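Local coordinates for lactose Operon Repressor (Escherichia coli, PDB 1JYE), which binds operator DNA and represses transcription of the lactose operon, with an effector-binding core of the periplasmic binding protein type, at residues P285-K290 / R326-A331. The protein carries 1 engineered substitution. Numbering follows the deposited sequence.
Sequences PLTTIK and RKTTLA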
loop_
_atom_site.group_PDB
_atom_site.type_symbol
_atom_site.label_atom_id
_atom_site.label_comp_id
_atom_site.label_asym_id
_atom_site.label_seq_id
_atom_site.Cartn_x
_atom_site.Cartn_y
_atom_site.Cartn_z
ATOM N N PRO A 285 -1.240 -8.534 -17.270
ATOM C CA PRO A 285 -0.953 -9.094 -15.944
ATOM C C PRO A 285 0.517 -9.481 -15.819
ATOM O O PRO A 285 1.090 -10.103 -16.713
ATOM C CB PRO A 285 -1.910 -10.274 -15.863
ATOM C CG PRO A 285 -3.127 -9.715 -16.561
ATOM C CD PRO A 285 -2.510 -9.073 -17.796
ATOM N N LEU A 286 1.098 -9.113 -14.685
ATOM C CA LEU A 286 2.520 -9.305 -14.415
ATOM C C LEU A 286 3.035 -10.618 -13.831
ATOM O O LEU A 286 2.582 -11.072 -12.782
ATOM C CB LEU A 286 2.985 -8.153 -13.518
ATOM C CG LEU A 286 4.444 -8.120 -13.062
ATOM C CD1 LEU A 286 5.351 -7.877 -14.266
ATOM C CD2 LEU A 286 4.624 -7.015 -12.027
ATOM N N THR A 287 4.001 -11.215 -14.522
ATOM C CA THR A 287 4.642 -12.434 -14.042
ATOM C C THR A 287 5.517 -11.917 -12.912
ATOM O O THR A 287 6.226 -10.927 -13.083
ATOM C CB THR A 287 5.528 -13.065 -15.125
ATOM O OG1 THR A 287 4.697 -13.574 -16.173
ATOM C CG2 THR A 287 6.367 -14.200 -14.542
ATOM N N THR A 288 5.488 -12.588 -11.767
ATOM C CA THR A 288 6.245 -12.103 -10.625
ATOM C C THR A 288 6.619 -13.212 -9.643
ATOM O O THR A 288 6.321 -14.384 -9.870
ATOM C CB THR A 288 5.399 -11.020 -9.903
ATOM O OG1 THR A 288 6.125 -10.472 -8.802
ATOM C CG2 THR A 288 4.082 -11.626 -9.411
ATOM N N ILE A 289 7.290 -12.823 -8.563
ATOM C CA ILE A 289 7.704 -13.753 -7.518
ATOM C C ILE A 289 6.858 -13.454 -6.290
ATOM O O ILE A 289 6.896 -12.346 -5.750
ATOM C CB ILE A 289 9.185 -13.560 -7.140
ATOM C CG1 ILE A 289 10.070 -13.747 -8.376
ATOM C CG2 ILE A 289 9.564 -14.525 -6.022
ATOM C CD1 ILE A 289 9.943 -15.106 -9.037
ATOM N N LYS A 290 6.093 -14.441 -5.846
ATOM C CA LYS A 290 5.239 -14.236 -4.690
ATOM C C LYS A 290 5.947 -14.296 -3.345
ATOM O O LYS A 290 6.626 -15.274 -3.029
ATOM C CB LYS A 290 4.097 -15.257 -4.691
ATOM C CG LYS A 290 3.196 -15.169 -3.461
ATOM C CD LYS A 290 2.061 -16.184 -3.551
ATOM C CE LYS A 290 1.145 -16.100 -2.339
ATOM N NZ LYS A 290 -0.000 -17.044 -2.463
ATOM N N ARG A 326 2.276 -15.045 -15.477
ATOM C CA ARG A 326 1.134 -14.333 -16.027
ATOM C C ARG A 326 1.323 -13.995 -17.508
ATOM O O ARG A 326 1.685 -14.872 -18.296
ATOM C CB ARG A 326 0.828 -13.082 -15.191
ATOM C CG ARG A 326 0.410 -13.420 -13.760
ATOM C CD ARG A 326 -0.471 -12.330 -13.150
ATOM N NE ARG A 326 -0.898 -12.652 -11.789
ATOM C CZ ARG A 326 -0.364 -12.134 -10.686
ATOM N NH1 ARG A 326 0.635 -11.261 -10.765
ATOM N NH2 ARG A 326 -0.843 -12.477 -9.499
ATOM N N LYS A 327 1.120 -12.737 -17.889
ATOM C CA LYS A 327 1.195 -12.357 -19.299
ATOM C C LYS A 327 2.362 -11.496 -19.766
ATOM O O LYS A 327 2.370 -11.054 -20.915
ATOM C CB LYS A 327 -0.103 -11.642 -19.689
ATOM C CG LYS A 327 -1.374 -12.432 -19.406
ATOM C CD LYS A 327 -1.467 -13.658 -20.294
ATOM C CE LYS A 327 -2.782 -14.389 -20.085
ATOM N NZ LYS A 327 -2.894 -15.567 -20.989
ATOM N N THR A 328 3.347 -11.260 -18.908
ATOM C CA THR A 328 4.461 -10.402 -19.294
ATOM C C THR A 328 5.749 -11.117 -19.684
ATOM O O THR A 328 6.773 -10.467 -19.893
ATOM C CB THR A 328 4.791 -9.411 -18.171
ATOM O OG1 THR A 328 5.089 -10.137 -16.975
ATOM C CG2 THR A 328 3.597 -8.483 -17.913
ATOM N N THR A 329 5.697 -12.440 -19.785
ATOM C CA THR A 329 6.877 -13.216 -20.158
ATOM C C THR A 329 6.594 -14.203 -21.286
ATOM O O THR A 329 5.741 -15.088 -21.169
ATOM C CB THR A 329 7.452 -13.991 -18.951
ATOM O OG1 THR A 329 6.402 -14.702 -18.283
ATOM C CG2 THR A 329 8.122 -13.038 -17.977
ATOM N N LEU A 330 7.323 -14.028 -22.383
ATOM C CA LEU A 330 7.199 -14.875 -23.562
ATOM C C LEU A 330 8.592 -15.093 -24.139
ATOM O O LEU A 330 9.546 -14.427 -23.735
ATOM C CB LEU A 330 6.324 -14.193 -24.618
ATOM C CG LEU A 330 4.841 -13.997 -24.299
ATOM C CD1 LEU A 330 4.209 -13.078 -25.334
ATOM C CD2 LEU A 330 4.144 -15.346 -24.281
ATOM N N ALA A 331 8.710 -16.026 -25.077
ATOM C CA ALA A 331 9.997 -16.286 -25.711
ATOM C C ALA A 331 10.411 -14.989 -26.404
ATOM O O ALA A 331 9.555 -14.204 -26.819
ATOM C CB ALA A 331 9.863 -17.409 -26.727
#
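Five hydrogen bonds join 285-290 to 326-331, and three of them involve T287. T287 N gives a nearly straight bond to T328 OG1 (2.9 Å, 172°). T287 OG1 accepts from R326 N at 2.9 Å. T287 OG1 also pairs with T329 OG1 at 2.9 Å, a bond whose direction is not settled. With T287 OG1 anti to the carbonyl carbon (chi1 -69°), the oxygen lies within bonding distance of both R326 N and T329 OG1. Beside it, K327 N donates to P285 O from above the carbonyl plane, a bent bond.

The R326 side chain runs extended from CG to NE along the L286 peptide. R326 NH1 reaches L286 O in the carbonyl plane (2.8 Å), with the oxygen tilted 22° from the guanidinium plane. NH1 also bonds S279, and NH2 forms a salt bridge with D275, which fixes the group's rotation. A leucine in its place would probably cost D275 this salt bridge and leave L286 O without this donor.

Van der Waals contacts surround these bonds. P285 CB rests on R326 CD at 3.7 Å, while P285 CD meets K327 CG at 3.9 Å as the two side chains lie alongside. T288 CG2 sits 3.7 Å from R326 NH1. L286 CD1 comes close to T328 OG1, which also bonds V270 O; the side chains meet at an angle.

Both segments belong to the periplasmic binding protein-like domain, at its mixed sheet of strands 158-161, 316-324 and 288-290. The contact ties the loop leading into strand 288-290 to the loop after its antiparallel neighbour 316-324. L286 and T328 pack on M254 of helix 247-259. T287 and T329 meet helix 163-177, where T329 OG1 also bonds H173. P285 packs on R255 of the second subunit, at the dimer interface.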